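Local coordinates for HcgC (Methanococcus maripaludis S2, PDB 5O4J), which catalyses the SAM-dependent C-methylation of a pyridinol, probably as a step in building the FeGP cofactor of [Fe]-hydrogenase, at residues 68-74 / 85-91; 106-112 / 128-134; 118-124 / 152-156. One frame throughout, in Å; residues are numbered along the deposited sequence.

Contact 1: 68-74 / 85-91; sequences VIIVDIQ and GIKFMDL. With SAH (S-adenosyl-L-homocysteine), chain E.
Strand 65-72 and the outermost strand 87-90 pair in parallel in the Rossmann-like sheet, and Asp72, which faces Asp90 across them, grips the ribose of bound SAH. Four backbone hydrogen bonds join the strands, alternating from one to the other. The shortest runs from Ile70 N to Lys87 O, at 2.8 Å. Beyond them Leu91 N makes only a weak bond to Asp72 O, where segment 85-91 turns into helix 91-99. Asp90 caps that helix through OD1 and the backbone N of Lys93.

Ile69, Val71 and Met89 share one face of the sheet. There Met89 reaches back along the strand, and its CE presses on Ile69 CG2 at 3.4 Å, tighter than usual van der Waals contact. Ile70, Phe88 and Asp72 lie on the other face. Phe88 has CG anti to its backbone N (chi1 -178°), which sets the ring beside Asp72 CB. Ile70 CG2 and Asp72 CB both meet this ring obliquely.

An acidic residue at the C-terminal end of the fold's second strand, here 65-72, holding the ribose, is a familiar Rossmann feature. SAH O2' donates to Asp72 OD1 at 2.7 Å, and SAH O3' donates to Asp72 OD2 at the same 2.7 Å. Each oxygen also takes a backbone N-H. Ala50 N serves OD2. Asp72 OD1 accepts from Gln74 N at 2.9 Å on its anti lone pair, which closes an Asx turn. These four bonds should hold the carboxylate against rotation. Beside the adenine, Leu91 CD2 lies 3.7 Å from SAH N6 and also touches Ile73 CD1. The turn after Asp72 brings Gln74 O to the edge of the Phe88 ring, near its plane and 3.5 Å from CZ.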
loop_
_atom_site.group_PDB
_atom_site.type_symbol
_atom_site.label_atom_id
_atom_site.label_comp_id
_atom_site.label_asym_id
_atom_site.label_seq_id
_atom_site.Cartn_x
_atom_site.Cartn_y
_atom_site.Cartn_z
ATOM N N VAL A 68 -15.420 -4.336 -41.771
ATOM C CA VAL A 68 -15.156 -4.649 -40.373
ATOM C C VAL A 68 -16.467 -5.079 -39.736
ATOM O O VAL A 68 -17.456 -4.341 -39.788
ATOM C CB VAL A 68 -14.541 -3.464 -39.612
ATOM C CG1 VAL A 68 -14.308 -3.841 -38.147
ATOM C CG2 VAL A 68 -13.233 -3.046 -40.266
ATOM N N ILE A 69 -16.471 -6.265 -39.141
ATOM C CA ILE A 69 -17.641 -6.819 -38.477
ATOM C C ILE A 69 -17.315 -7.035 -37.011
ATOM O O ILE A 69 -16.295 -7.649 -36.681
ATOM C CB ILE A 69 -18.074 -8.144 -39.115
ATOM C CG1 ILE A 69 -18.329 -7.959 -40.613
ATOM C CG2 ILE A 69 -19.304 -8.678 -38.398
ATOM C CD1 ILE A 69 -18.293 -9.245 -41.384
ATOM N N ILE A 70 -18.186 -6.543 -36.138
ATOM C CA ILE A 70 -18.143 -6.848 -34.714
ATOM C C ILE A 70 -19.139 -7.964 -34.452
ATOM O O ILE A 70 -20.294 -7.881 -34.883
ATOM C CB ILE A 70 -18.479 -5.610 -33.863
ATOM C CG1 ILE A 70 -17.248 -4.713 -33.698
ATOM C CG2 ILE A 70 -19.061 -6.020 -32.493
ATOM C CD1 ILE A 70 -16.453 -4.948 -32.412
ATOM N N VAL A 71 -18.704 -8.994 -33.731
ATOM C CA VAL A 71 -19.573 -10.088 -33.328
ATOM C C VAL A 71 -19.635 -10.091 -31.815
ATOM O O VAL A 71 -18.594 -10.041 -31.151
ATOM C CB VAL A 71 -19.088 -11.451 -33.849
ATOM C CG1 VAL A 71 -19.999 -12.575 -33.332
ATOM C CG2 VAL A 71 -19.023 -11.445 -35.365
ATOM N N ASP A 72 -20.850 -10.138 -31.273
ATOM C CA ASP A 72 -21.018 -10.279 -29.841
ATOM C C ASP A 72 -22.169 -11.224 -29.556
ATOM O O ASP A 72 -23.180 -11.225 -30.264
ATOM C CB ASP A 72 -21.272 -8.945 -29.152
ATOM C CG ASP A 72 -20.861 -8.976 -27.689
ATOM O OD1 ASP A 72 -21.586 -9.587 -26.877
ATOM O OD2 ASP A 72 -19.778 -8.441 -27.370
ATOM N N ILE A 73 -21.994 -12.035 -28.513
ATOM C CA ILE A 73 -23.038 -12.951 -28.082
ATOM C C ILE A 73 -24.257 -12.203 -27.563
ATOM O O ILE A 73 -25.363 -12.751 -27.562
ATOM C CB ILE A 73 -22.461 -13.925 -27.032
ATOM C CG1 ILE A 73 -23.398 -15.122 -26.833
ATOM C CG2 ILE A 73 -22.193 -13.221 -25.699
ATOM C CD1 ILE A 73 -22.730 -16.278 -26.114
ATOM N N GLN A 74 -24.087 -10.941 -27.145
ATOM C CA GLN A 74 -25.179 -10.119 -26.641
ATOM C C GLN A 74 -25.716 -9.244 -27.764
ATOM O O GLN A 74 -25.024 -8.300 -28.179
ATOM C CB GLN A 74 -24.697 -9.243 -25.484
ATOM C CG GLN A 74 -24.157 -10.005 -24.291
ATOM C CD GLN A 74 -25.261 -10.532 -23.390
ATOM O OE1 GLN A 74 -26.324 -9.919 -23.267
ATOM N NE2 GLN A 74 -25.010 -11.668 -22.747
ATOM N N GLY A 85 -20.435 2.488 -39.914
ATOM C CA GLY A 85 -19.360 1.924 -40.711
ATOM C C GLY A 85 -18.930 0.542 -40.260
ATOM O O GLY A 85 -18.257 -0.167 -41.017
ATOM N N ILE A 86 -19.299 0.145 -39.045
ATOM C CA ILE A 86 -19.033 -1.192 -38.525
ATOM C C ILE A 86 -20.319 -1.998 -38.585
ATOM O O ILE A 86 -21.368 -1.531 -38.132
ATOM C CB ILE A 86 -18.479 -1.157 -37.089
ATOM C CG1 ILE A 86 -17.148 -0.404 -37.037
ATOM C CG2 ILE A 86 -18.335 -2.572 -36.528
ATOM C CD1 ILE A 86 -16.778 0.034 -35.642
ATOM N N LYS A 87 -20.241 -3.198 -39.154
ATOM C CA LYS A 87 -21.365 -4.126 -39.161
ATOM C C LYS A 87 -21.403 -4.907 -37.851
ATOM O O LYS A 87 -20.365 -5.337 -37.342
ATOM C CB LYS A 87 -21.234 -5.081 -40.355
ATOM C CG LYS A 87 -22.092 -6.348 -40.318
ATOM C CD LYS A 87 -23.573 -6.069 -40.515
ATOM C CE LYS A 87 -23.957 -6.139 -41.988
ATOM N NZ LYS A 87 -25.407 -5.872 -42.202
ATOM N N PHE A 88 -22.600 -5.088 -37.299
ATOM C CA PHE A 88 -22.777 -5.874 -36.085
ATOM C C PHE A 88 -23.508 -7.167 -36.407
ATOM O O PHE A 88 -24.516 -7.162 -37.119
ATOM C CB PHE A 88 -23.564 -5.112 -35.015
ATOM C CG PHE A 88 -23.722 -5.873 -33.717
ATOM C CD1 PHE A 88 -22.767 -5.774 -32.723
ATOM C CD2 PHE A 88 -24.827 -6.675 -33.492
ATOM C CE1 PHE A 88 -22.903 -6.460 -31.530
ATOM C CE2 PHE A 88 -24.971 -7.370 -32.311
ATOM C CZ PHE A 88 -24.007 -7.261 -31.320
ATOM N N MET A 89 -23.018 -8.262 -35.837
ATOM C CA MET A 89 -23.647 -9.570 -35.953
ATOM C C MET A 89 -23.682 -10.189 -34.572
ATOM O O MET A 89 -22.668 -10.179 -33.870
ATOM C CB MET A 89 -22.861 -10.500 -36.884
ATOM C CG MET A 89 -22.873 -10.151 -38.347
ATOM S SD MET A 89 -22.505 -11.662 -39.252
ATOM C CE MET A 89 -20.737 -11.616 -39.420
ATOM N N ASP A 90 -24.826 -10.740 -34.179
ATOM C CA ASP A 90 -24.797 -11.526 -32.961
ATOM C C ASP A 90 -24.235 -12.908 -33.277
ATOM O O ASP A 90 -24.138 -13.323 -34.438
ATOM C CB ASP A 90 -26.184 -11.616 -32.311
ATOM C CG ASP A 90 -27.221 -12.274 -33.201
ATOM O OD1 ASP A 90 -27.002 -13.424 -33.631
ATOM O OD2 ASP A 90 -28.270 -11.641 -33.453
ATOM N N LEU A 91 -23.810 -13.602 -32.223
ATOM C CA LEU A 91 -23.119 -14.871 -32.411
ATOM C C LEU A 91 -23.982 -15.853 -33.194
ATOM O O LEU A 91 -23.482 -16.579 -34.058
ATOM C CB LEU A 91 -22.718 -15.444 -31.053
ATOM C CG LEU A 91 -21.840 -16.694 -31.066
ATOM C CD1 LEU A 91 -20.543 -16.438 -31.815
ATOM C CD2 LEU A 91 -21.550 -17.151 -29.651
HETATM N N SAH E . -11.094 -7.757 -22.931
HETATM C CA SAH E . -12.199 -6.767 -23.100
HETATM C CB SAH E . -13.401 -7.194 -22.259
HETATM C CG SAH E . -14.178 -8.326 -22.927
HETATM S SD SAH E . -15.656 -8.736 -22.032
HETATM C C SAH E . -11.784 -5.388 -22.674
HETATM O O SAH E . -12.627 -4.459 -22.738
HETATM O OXT SAH E . -10.626 -5.236 -22.262
HETATM C "C5'" SAH E . -16.367 -9.975 -23.074
HETATM C "C4'" SAH E . -17.093 -9.401 -24.285
HETATM O "O4'" SAH E . -17.196 -10.427 -25.280
HETATM C "C3'" SAH E . -18.518 -9.010 -23.948
HETATM O "O3'" SAH E . -18.982 -7.950 -24.800
HETATM C "C2'" SAH E . -19.256 -10.303 -24.200
HETATM O "O2'" SAH E . -20.664 -10.152 -24.410
HETATM C "C1'" SAH E . -18.564 -10.813 -25.442
HETATM N N9 SAH E . -18.582 -12.277 -25.583
HETATM C C8 SAH E . -18.429 -13.191 -24.598
HETATM N N7 SAH E . -18.467 -14.440 -25.125
HETATM C C5 SAH E . -18.623 -14.310 -26.457
HETATM C C6 SAH E . -18.729 -15.226 -27.609
HETATM N N6 SAH E . -18.676 -16.564 -27.420
HETATM N N1 SAH E . -18.885 -14.680 -28.831
HETATM C C2 SAH E . -18.930 -13.355 -29.032
HETATM N N3 SAH E . -18.845 -12.459 -28.034
HETATM C C4 SAH E . -18.693 -12.883 -26.755
HETATM O O HOH W 1 -17.425 -2.407 -42.533
#

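Contact 2: 106-112 / 128-134; sequences PDLVIDL and PKVLIVE. With SAH (S-adenosyl-L-homocysteine), chain E.
Val109 and Leu131 sit at the centre of two parallel strands, 108-111 and 130-134, whose side chains are buried throughout. Val109 CG1 packs on Leu131 CD1 at 3.8 Å, while its other branch, CG2, lies against Pro128 CG. Leu108 and Val130 run side by side on the opposite face, as do Ile110 and Ile132. Regular backbone bonds close the ladder, and the last, from Glu134 N to Asp111 O, is nearly straight at 174°.

The looser end is at Lys129, the one exposed residue here. Its extended chain runs alongside Asp107, but NZ stays 3.9 Å from Asp107 OD2, a long salt bridge. The Asp107 carboxylate is held instead by the backbone N atoms of Lys43 and Gln44.

At the other end, polar groups gather by the ligand. Water 2 donates to Asp111 OD2 and to Glu134 O, both at 2.8 Å, while Asp111 OD1 is hydrogen-bonded to Thr113 OG1. The Glu134 chain leaves CB opposite the backbone N (chi1 -176°) and stays extended, which puts OE1 3.1 Å from the SAH amino N. Leu112 O meets the same N at 3.2 Å; both bonds are weak. Glu134 OE2 is paired with Lys29. Parallel strands joined through helix 120-123, with the bound SAH at their C-terminal ends, are typical of a Rossmann beta-alpha-beta unit.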
loop_
_atom_site.group_PDB
_atom_site.type_symbol
_atom_site.label_atom_id
_atom_site.label_comp_id
_atom_site.label_asym_id
_atom_site.label_seq_id
_atom_site.Cartn_x
_atom_site.Cartn_y
_atom_site.Cartn_z
ATOM N N PRO A 106 -13.120 -14.119 -43.151
ATOM C CA PRO A 106 -12.229 -13.015 -42.772
ATOM C C PRO A 106 -10.764 -13.364 -42.979
ATOM O O PRO A 106 -10.336 -14.498 -42.754
ATOM C CB PRO A 106 -12.544 -12.810 -41.288
ATOM C CG PRO A 106 -13.006 -14.150 -40.822
ATOM C CD PRO A 106 -13.764 -14.739 -41.980
ATOM N N ASP A 107 -9.992 -12.370 -43.421
ATOM C CA ASP A 107 -8.544 -12.505 -43.436
ATOM C C ASP A 107 -7.892 -11.887 -42.205
ATOM O O ASP A 107 -6.680 -12.039 -42.022
ATOM C CB ASP A 107 -7.952 -11.921 -44.735
ATOM C CG ASP A 107 -8.497 -10.548 -45.090
ATOM O OD1 ASP A 107 -9.389 -10.032 -44.390
ATOM O OD2 ASP A 107 -8.045 -10.004 -46.118
ATOM N N LEU A 108 -8.671 -11.231 -41.345
ATOM C CA LEU A 108 -8.205 -10.758 -40.046
ATOM C C LEU A 108 -9.246 -11.133 -39.002
ATOM O O LEU A 108 -10.417 -10.771 -39.135
ATOM C CB LEU A 108 -7.973 -9.246 -40.050
ATOM C CG LEU A 108 -7.696 -8.577 -38.697
ATOM C CD1 LEU A 108 -6.430 -9.119 -38.041
ATOM C CD2 LEU A 108 -7.625 -7.064 -38.854
ATOM N N VAL A 109 -8.824 -11.853 -37.971
ATOM C CA VAL A 109 -9.696 -12.224 -36.862
ATOM C C VAL A 109 -9.057 -11.706 -35.582
ATOM O O VAL A 109 -7.860 -11.905 -35.354
ATOM C CB VAL A 109 -9.924 -13.748 -36.793
ATOM C CG1 VAL A 109 -10.753 -14.132 -35.569
ATOM C CG2 VAL A 109 -10.608 -14.249 -38.065
ATOM N N ILE A 110 -9.847 -11.028 -34.758
ATOM C CA ILE A 110 -9.386 -10.532 -33.470
ATOM C C ILE A 110 -10.388 -11.007 -32.432
ATOM O O ILE A 110 -11.577 -10.678 -32.524
ATOM C CB ILE A 110 -9.256 -8.999 -33.436
ATOM C CG1 ILE A 110 -8.306 -8.539 -34.552
ATOM C CG2 ILE A 110 -8.762 -8.541 -32.069
ATOM C CD1 ILE A 110 -8.105 -7.038 -34.629
ATOM N N ASP A 111 -9.911 -11.766 -31.448
ATOM C CA ASP A 111 -10.741 -12.215 -30.335
ATOM C C ASP A 111 -10.425 -11.360 -29.119
ATOM O O ASP A 111 -9.338 -11.463 -28.546
ATOM C CB ASP A 111 -10.509 -13.682 -30.001
ATOM C CG ASP A 111 -11.110 -14.056 -28.657
ATOM O OD1 ASP A 111 -12.199 -13.532 -28.327
ATOM O OD2 ASP A 111 -10.482 -14.835 -27.912
ATOM N N LEU A 112 -11.386 -10.535 -28.715
ATOM C CA LEU A 112 -11.260 -9.676 -27.549
ATOM C C LEU A 112 -12.115 -10.153 -26.382
ATOM O O LEU A 112 -12.294 -9.402 -25.411
ATOM C CB LEU A 112 -11.657 -8.243 -27.920
ATOM C CG LEU A 112 -10.886 -7.629 -29.089
ATOM C CD1 LEU A 112 -11.459 -6.274 -29.470
ATOM C CD2 LEU A 112 -9.420 -7.494 -28.735
ATOM N N PRO A 128 -7.691 -17.067 -41.422
ATOM C CA PRO A 128 -7.277 -15.704 -41.746
ATOM C C PRO A 128 -5.781 -15.619 -42.022
ATOM O O PRO A 128 -5.011 -16.540 -41.749
ATOM C CB PRO A 128 -7.640 -14.926 -40.473
ATOM C CG PRO A 128 -7.428 -15.920 -39.379
ATOM C CD PRO A 128 -7.766 -17.284 -39.965
ATOM N N LYS A 129 -5.389 -14.484 -42.593
ATOM C CA LYS A 129 -3.976 -14.150 -42.684
ATOM C C LYS A 129 -3.400 -13.880 -41.304
ATOM O O LYS A 129 -2.290 -14.318 -40.989
ATOM C CB LYS A 129 -3.805 -12.927 -43.582
ATOM C CG LYS A 129 -4.145 -13.189 -45.034
ATOM C CD LYS A 129 -4.095 -11.909 -45.842
ATOM C CE LYS A 129 -4.496 -12.154 -47.286
ATOM N NZ LYS A 129 -4.786 -10.880 -47.997
ATOM N N VAL A 130 -4.160 -13.186 -40.461
ATOM C CA VAL A 130 -3.702 -12.746 -39.149
ATOM C C VAL A 130 -4.774 -13.072 -38.120
ATOM O O VAL A 130 -5.964 -12.834 -38.355
ATOM C CB VAL A 130 -3.380 -11.240 -39.143
ATOM C CG1 VAL A 130 -3.033 -10.749 -37.741
ATOM C CG2 VAL A 130 -2.236 -10.961 -40.111
ATOM N N LEU A 131 -4.349 -13.645 -36.998
ATOM C CA LEU A 131 -5.193 -13.876 -35.836
ATOM C C LEU A 131 -4.567 -13.165 -34.647
ATOM O O LEU A 131 -3.381 -13.353 -34.370
ATOM C CB LEU A 131 -5.322 -15.372 -35.541
ATOM C CG LEU A 131 -5.986 -15.734 -34.208
ATOM C CD1 LEU A 131 -7.445 -15.335 -34.231
ATOM C CD2 LEU A 131 -5.831 -17.218 -33.917
ATOM N N ILE A 132 -5.358 -12.347 -33.952
ATOM C CA ILE A 132 -4.953 -11.725 -32.695
ATOM C C ILE A 132 -5.945 -12.146 -31.626
ATOM O O ILE A 132 -7.155 -12.010 -31.824
ATOM C CB ILE A 132 -4.917 -10.191 -32.794
ATOM C CG1 ILE A 132 -3.914 -9.755 -33.860
ATOM C CG2 ILE A 132 -4.579 -9.575 -31.437
ATOM C CD1 ILE A 132 -3.992 -8.294 -34.206
ATOM N N VAL A 133 -5.437 -12.646 -30.502
ATOM C CA VAL A 133 -6.249 -13.006 -29.344
ATOM C C VAL A 133 -5.808 -12.133 -28.180
ATOM O O VAL A 133 -4.612 -12.047 -27.883
ATOM C CB VAL A 133 -6.112 -14.497 -28.981
ATOM C CG1 VAL A 133 -6.903 -14.844 -27.703
ATOM C CG2 VAL A 133 -6.565 -15.370 -30.132
ATOM N N GLU A 134 -6.761 -11.466 -27.531
ATOM C CA GLU A 134 -6.419 -10.682 -26.362
ATOM C C GLU A 134 -6.249 -11.605 -25.167
ATOM O O GLU A 134 -7.128 -12.422 -24.874
ATOM C CB GLU A 134 -7.477 -9.617 -26.066
ATOM C CG GLU A 134 -7.067 -8.734 -24.893
ATOM C CD GLU A 134 -7.960 -7.535 -24.695
ATOM O OE1 GLU A 134 -9.078 -7.522 -25.246
ATOM O OE2 GLU A 134 -7.524 -6.609 -23.982
HETATM N N SAH E . -11.094 -7.757 -22.931
HETATM C CA SAH E . -12.199 -6.767 -23.100
HETATM C CB SAH E . -13.401 -7.194 -22.259
HETATM C CG SAH E . -14.178 -8.326 -22.927
HETATM S SD SAH E . -15.656 -8.736 -22.032
HETATM C C SAH E . -11.784 -5.388 -22.674
HETATM O O SAH E . -12.627 -4.459 -22.738
HETATM O OXT SAH E . -10.626 -5.236 -22.262
HETATM C "C5'" SAH E . -16.367 -9.975 -23.074
HETATM C "C4'" SAH E . -17.093 -9.401 -24.285
HETATM O "O4'" SAH E . -17.196 -10.427 -25.280
HETATM C "C3'" SAH E . -18.518 -9.010 -23.948
HETATM O "O3'" SAH E . -18.982 -7.950 -24.800
HETATM C "C2'" SAH E . -19.256 -10.303 -24.200
HETATM O "O2'" SAH E . -20.664 -10.152 -24.410
HETATM C "C1'" SAH E . -18.564 -10.813 -25.442
HETATM N N9 SAH E . -18.582 -12.277 -25.583
HETATM C C8 SAH E . -18.429 -13.191 -24.598
HETATM N N7 SAH E . -18.467 -14.440 -25.125
HETATM C C5 SAH E . -18.623 -14.310 -26.457
HETATM C C6 SAH E . -18.729 -15.226 -27.609
HETATM N N6 SAH E . -18.676 -16.564 -27.420
HETATM N N1 SAH E . -18.885 -14.680 -28.831
HETATM C C2 SAH E . -18.930 -13.355 -29.032
HETATM N N3 SAH E . -18.845 -12.459 -28.034
HETATM C C4 SAH E . -18.693 -12.883 -26.755
HETATM O O HOH W 2 -9.558 -13.484 -25.678
#

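Contact 3: 118-124 / 152-156; sequences VSPDLIS and KRLCV. With SAH (S-adenosyl-L-homocysteine), chain E.
The short crossover helix 120-123 packs against the loop that leads into strand 159-167, and Ile123 and Arg153 carry most of the contact. No hydrogen bond joins the two segments. Ile123 points toward the loop and uses both of its methyl ends. CD1 rests on Arg153 CB at 3.6 Å. CG2, anti to the backbone N of Ile123, lies 3.5 Å from Arg153 O and also touches Val156 CG2.

Pro120, in the first turn of the helix, sets CB and CG of its ring on the loop backbone, with CB 3.3 Å from Lys152 O. Cys155 SG sits near Pro120 O and Ile123 CG2. Val156 covers the far end, where its CG1 meets Ser124 CA at 3.7 Å. The Ser124 hydroxyl turns back to its own helix and donates to Asp121 O at 2.6 Å.

In the Rossmann fold this helix follows the strand that ends at Asp111, and Arg153 reaches back to that strand end. With its chain extended from CG to NE, it crosses Val118 at about a right angle. Val118 O then lies over the centre of the guanidinium face, 3.4 Å from CZ, and accepts no bond from NE. The N-H groups have other partners: NE bonds to Asn149 OD1, NH2 to Gly114 O, and NH1 forms a salt bridge with Asp111 OD2. A leucine at Arg153 would probably leave the buried Asp111 carboxylate without its positive mate and Gly114 O without this donor. The two Val118 branches part: CG2 lies near Arg153 NH1, and CG1 touches the adenine, 3.5 Å from SAH N1.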
loop_
_atom_site.group_PDB
_atom_site.type_symbol
_atom_site.label_atom_id
_atom_site.label_comp_id
_atom_site.label_asym_id
_atom_site.label_seq_id
_atom_site.Cartn_x
_atom_site.Cartn_y
_atom_site.Cartn_z
ATOM N N VAL A 118 -15.007 -16.670 -26.551
ATOM C CA VAL A 118 -15.167 -17.536 -27.712
ATOM C C VAL A 118 -14.400 -18.838 -27.520
ATOM O O VAL A 118 -13.348 -18.888 -26.869
ATOM C CB VAL A 118 -14.705 -16.854 -29.011
ATOM C CG1 VAL A 118 -15.507 -15.604 -29.278
ATOM C CG2 VAL A 118 -13.217 -16.564 -28.961
ATOM N N SER A 119 -14.906 -19.871 -28.116
ATOM C CA SER A 119 -14.312 -21.191 -28.018
ATOM C C SER A 119 -13.231 -21.368 -29.079
ATOM O O SER A 119 -13.346 -20.832 -30.182
ATOM C CB SER A 119 -15.377 -22.266 -28.209
ATOM O OG SER A 119 -15.857 -22.250 -29.540
ATOM N N PRO A 120 -12.165 -22.108 -28.777
ATOM C CA PRO A 120 -11.214 -22.466 -29.843
ATOM C C PRO A 120 -11.894 -23.142 -31.022
ATOM O O PRO A 120 -11.443 -23.009 -32.167
ATOM C CB PRO A 120 -10.234 -23.407 -29.128
ATOM C CG PRO A 120 -10.327 -23.001 -27.679
ATOM C CD PRO A 120 -11.765 -22.662 -27.472
ATOM N N ASP A 121 -12.982 -23.870 -30.763
ATOM C CA ASP A 121 -13.726 -24.525 -31.834
ATOM C C ASP A 121 -14.244 -23.507 -32.850
ATOM O O ASP A 121 -14.150 -23.724 -34.062
ATOM C CB ASP A 121 -14.879 -25.333 -31.228
ATOM C CG ASP A 121 -15.556 -26.245 -32.235
ATOM O OD1 ASP A 121 -15.731 -25.847 -33.404
ATOM O OD2 ASP A 121 -15.917 -27.375 -31.846
ATOM N N LEU A 122 -14.826 -22.396 -32.372
ATOM C CA LEU A 122 -15.332 -21.381 -33.293
ATOM C C LEU A 122 -14.197 -20.690 -34.045
ATOM O O LEU A 122 -14.296 -20.450 -35.254
ATOM C CB LEU A 122 -16.177 -20.358 -32.536
ATOM C CG LEU A 122 -16.699 -19.175 -33.361
ATOM C CD1 LEU A 122 -17.573 -19.650 -34.513
ATOM C CD2 LEU A 122 -17.478 -18.216 -32.468
ATOM N N ILE A 123 -13.112 -20.364 -33.347
ATOM C CA ILE A 123 -11.968 -19.743 -34.005
ATOM C C ILE A 123 -11.420 -20.656 -35.094
ATOM O O ILE A 123 -11.035 -20.195 -36.175
ATOM C CB ILE A 123 -10.898 -19.385 -32.961
ATOM C CG1 ILE A 123 -11.458 -18.330 -32.004
ATOM C CG2 ILE A 123 -9.603 -18.924 -33.655
ATOM C CD1 ILE A 123 -10.526 -17.933 -30.896
ATOM N N SER A 124 -11.386 -21.965 -34.833
ATOM C CA SER A 124 -10.857 -22.916 -35.804
ATOM C C SER A 124 -11.650 -22.930 -37.105
ATOM O O SER A 124 -11.180 -23.510 -38.093
ATOM C CB SER A 124 -10.838 -24.321 -35.202
ATOM O OG SER A 124 -12.136 -24.890 -35.211
ATOM N N LYS A 152 -4.956 -21.855 -26.272
ATOM C CA LYS A 152 -5.748 -22.792 -27.058
ATOM C C LYS A 152 -6.540 -22.102 -28.159
ATOM O O LYS A 152 -6.985 -22.770 -29.099
ATOM C CB LYS A 152 -6.686 -23.584 -26.147
ATOM C CG LYS A 152 -5.957 -24.588 -25.271
ATOM C CD LYS A 152 -6.902 -25.440 -24.451
ATOM C CE LYS A 152 -6.135 -26.516 -23.694
ATOM N NZ LYS A 152 -7.025 -27.394 -22.886
ATOM N N ARG A 153 -6.745 -20.788 -28.060
ATOM C CA ARG A 153 -7.443 -20.043 -29.095
ATOM C C ARG A 153 -6.542 -19.659 -30.262
ATOM O O ARG A 153 -7.048 -19.199 -31.290
ATOM C CB ARG A 153 -8.060 -18.781 -28.480
ATOM C CG ARG A 153 -9.073 -19.099 -27.393
ATOM C CD ARG A 153 -9.757 -17.845 -26.879
ATOM N NE ARG A 153 -10.332 -18.046 -25.550
ATOM C CZ ARG A 153 -11.121 -17.171 -24.934
ATOM N NH1 ARG A 153 -11.448 -16.026 -25.530
ATOM N NH2 ARG A 153 -11.590 -17.444 -23.723
ATOM N N LEU A 154 -5.231 -19.811 -30.120
ATOM C CA LEU A 154 -4.284 -19.429 -31.169
ATOM C C LEU A 154 -4.059 -20.597 -32.127
ATOM O O LEU A 154 -2.951 -21.105 -32.290
ATOM C CB LEU A 154 -2.971 -18.976 -30.550
ATOM C CG LEU A 154 -3.015 -17.677 -29.766
ATOM C CD1 LEU A 154 -1.874 -17.673 -28.766
ATOM C CD2 LEU A 154 -2.937 -16.492 -30.721
ATOM N N CYS A 155 -5.139 -21.011 -32.779
ATOM C CA CYS A 155 -5.131 -22.253 -33.544
ATOM C C CYS A 155 -5.274 -22.063 -35.047
ATOM O O CYS A 155 -5.276 -23.058 -35.778
ATOM C CB CYS A 155 -6.241 -23.183 -33.036
ATOM S SG CYS A 155 -7.870 -22.441 -32.971
ATOM N N VAL A 156 -5.412 -20.831 -35.534
ATOM C CA VAL A 156 -5.499 -20.556 -36.964
ATOM C C VAL A 156 -4.713 -19.286 -37.255
ATOM O O VAL A 156 -4.294 -18.566 -36.348
ATOM C CB VAL A 156 -6.959 -20.413 -37.447
ATOM C CG1 VAL A 156 -7.708 -21.728 -37.246
ATOM C CG2 VAL A 156 -7.661 -19.275 -36.729
HETATM N N SAH E . -11.094 -7.757 -22.931
HETATM C CA SAH E . -12.199 -6.767 -23.100
HETATM C CB SAH E . -13.401 -7.194 -22.259
HETATM C CG SAH E . -14.178 -8.326 -22.927
HETATM S SD SAH E . -15.656 -8.736 -22.032
HETATM C C SAH E . -11.784 -5.388 -22.674
HETATM O O SAH E . -12.627 -4.459 -22.738
HETATM O OXT SAH E . -10.626 -5.236 -22.262
HETATM C "C5'" SAH E . -16.367 -9.975 -23.074
HETATM C "C4'" SAH E . -17.093 -9.401 -24.285
HETATM O "O4'" SAH E . -17.196 -10.427 -25.280
HETATM C "C3'" SAH E . -18.518 -9.010 -23.948
HETATM O "O3'" SAH E . -18.982 -7.950 -24.800
HETATM C "C2'" SAH E . -19.256 -10.303 -24.200
HETATM O "O2'" SAH E . -20.664 -10.152 -24.410
HETATM C "C1'" SAH E . -18.564 -10.813 -25.442
HETATM N N9 SAH E . -18.582 -12.277 -25.583
HETATM C C8 SAH E . -18.429 -13.191 -24.598
HETATM N N7 SAH E . -18.467 -14.440 -25.125
HETATM C C5 SAH E . -18.623 -14.310 -26.457
HETATM C C6 SAH E . -18.729 -15.226 -27.609
HETATM N N6 SAH E . -18.676 -16.564 -27.420
HETATM N N1 SAH E . -18.885 -14.680 -28.831
HETATM C C2 SAH E . -18.930 -13.355 -29.032
HETATM N N3 SAH E . -18.845 -12.459 -28.034
HETATM C C4 SAH E . -18.693 -12.883 -26.755
#

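How the contacts relate
All three contacts meet the same SAH molecule. Contact 1 holds the ribose and lines the adenine, which Val118 of contact 3 also touches. Contact 2 meets the amino group of the homocysteine part. Contacts 1 and 2 belong to one sheet but do not touch; their nearest atoms are about 6 Å apart. Contact 3 links them. Its Leu122 CD2 packs on Leu91 CD1 of contact 1 at 3.6 Å. Its Arg153 NH1 meets Asp111 OD2 of contact 2 at 2.8 Å, and Arg153 O and Val156 O both touch Leu131 CD2. Contacts 2 and 3 interleave along the chain, with centres about 10 Å apart.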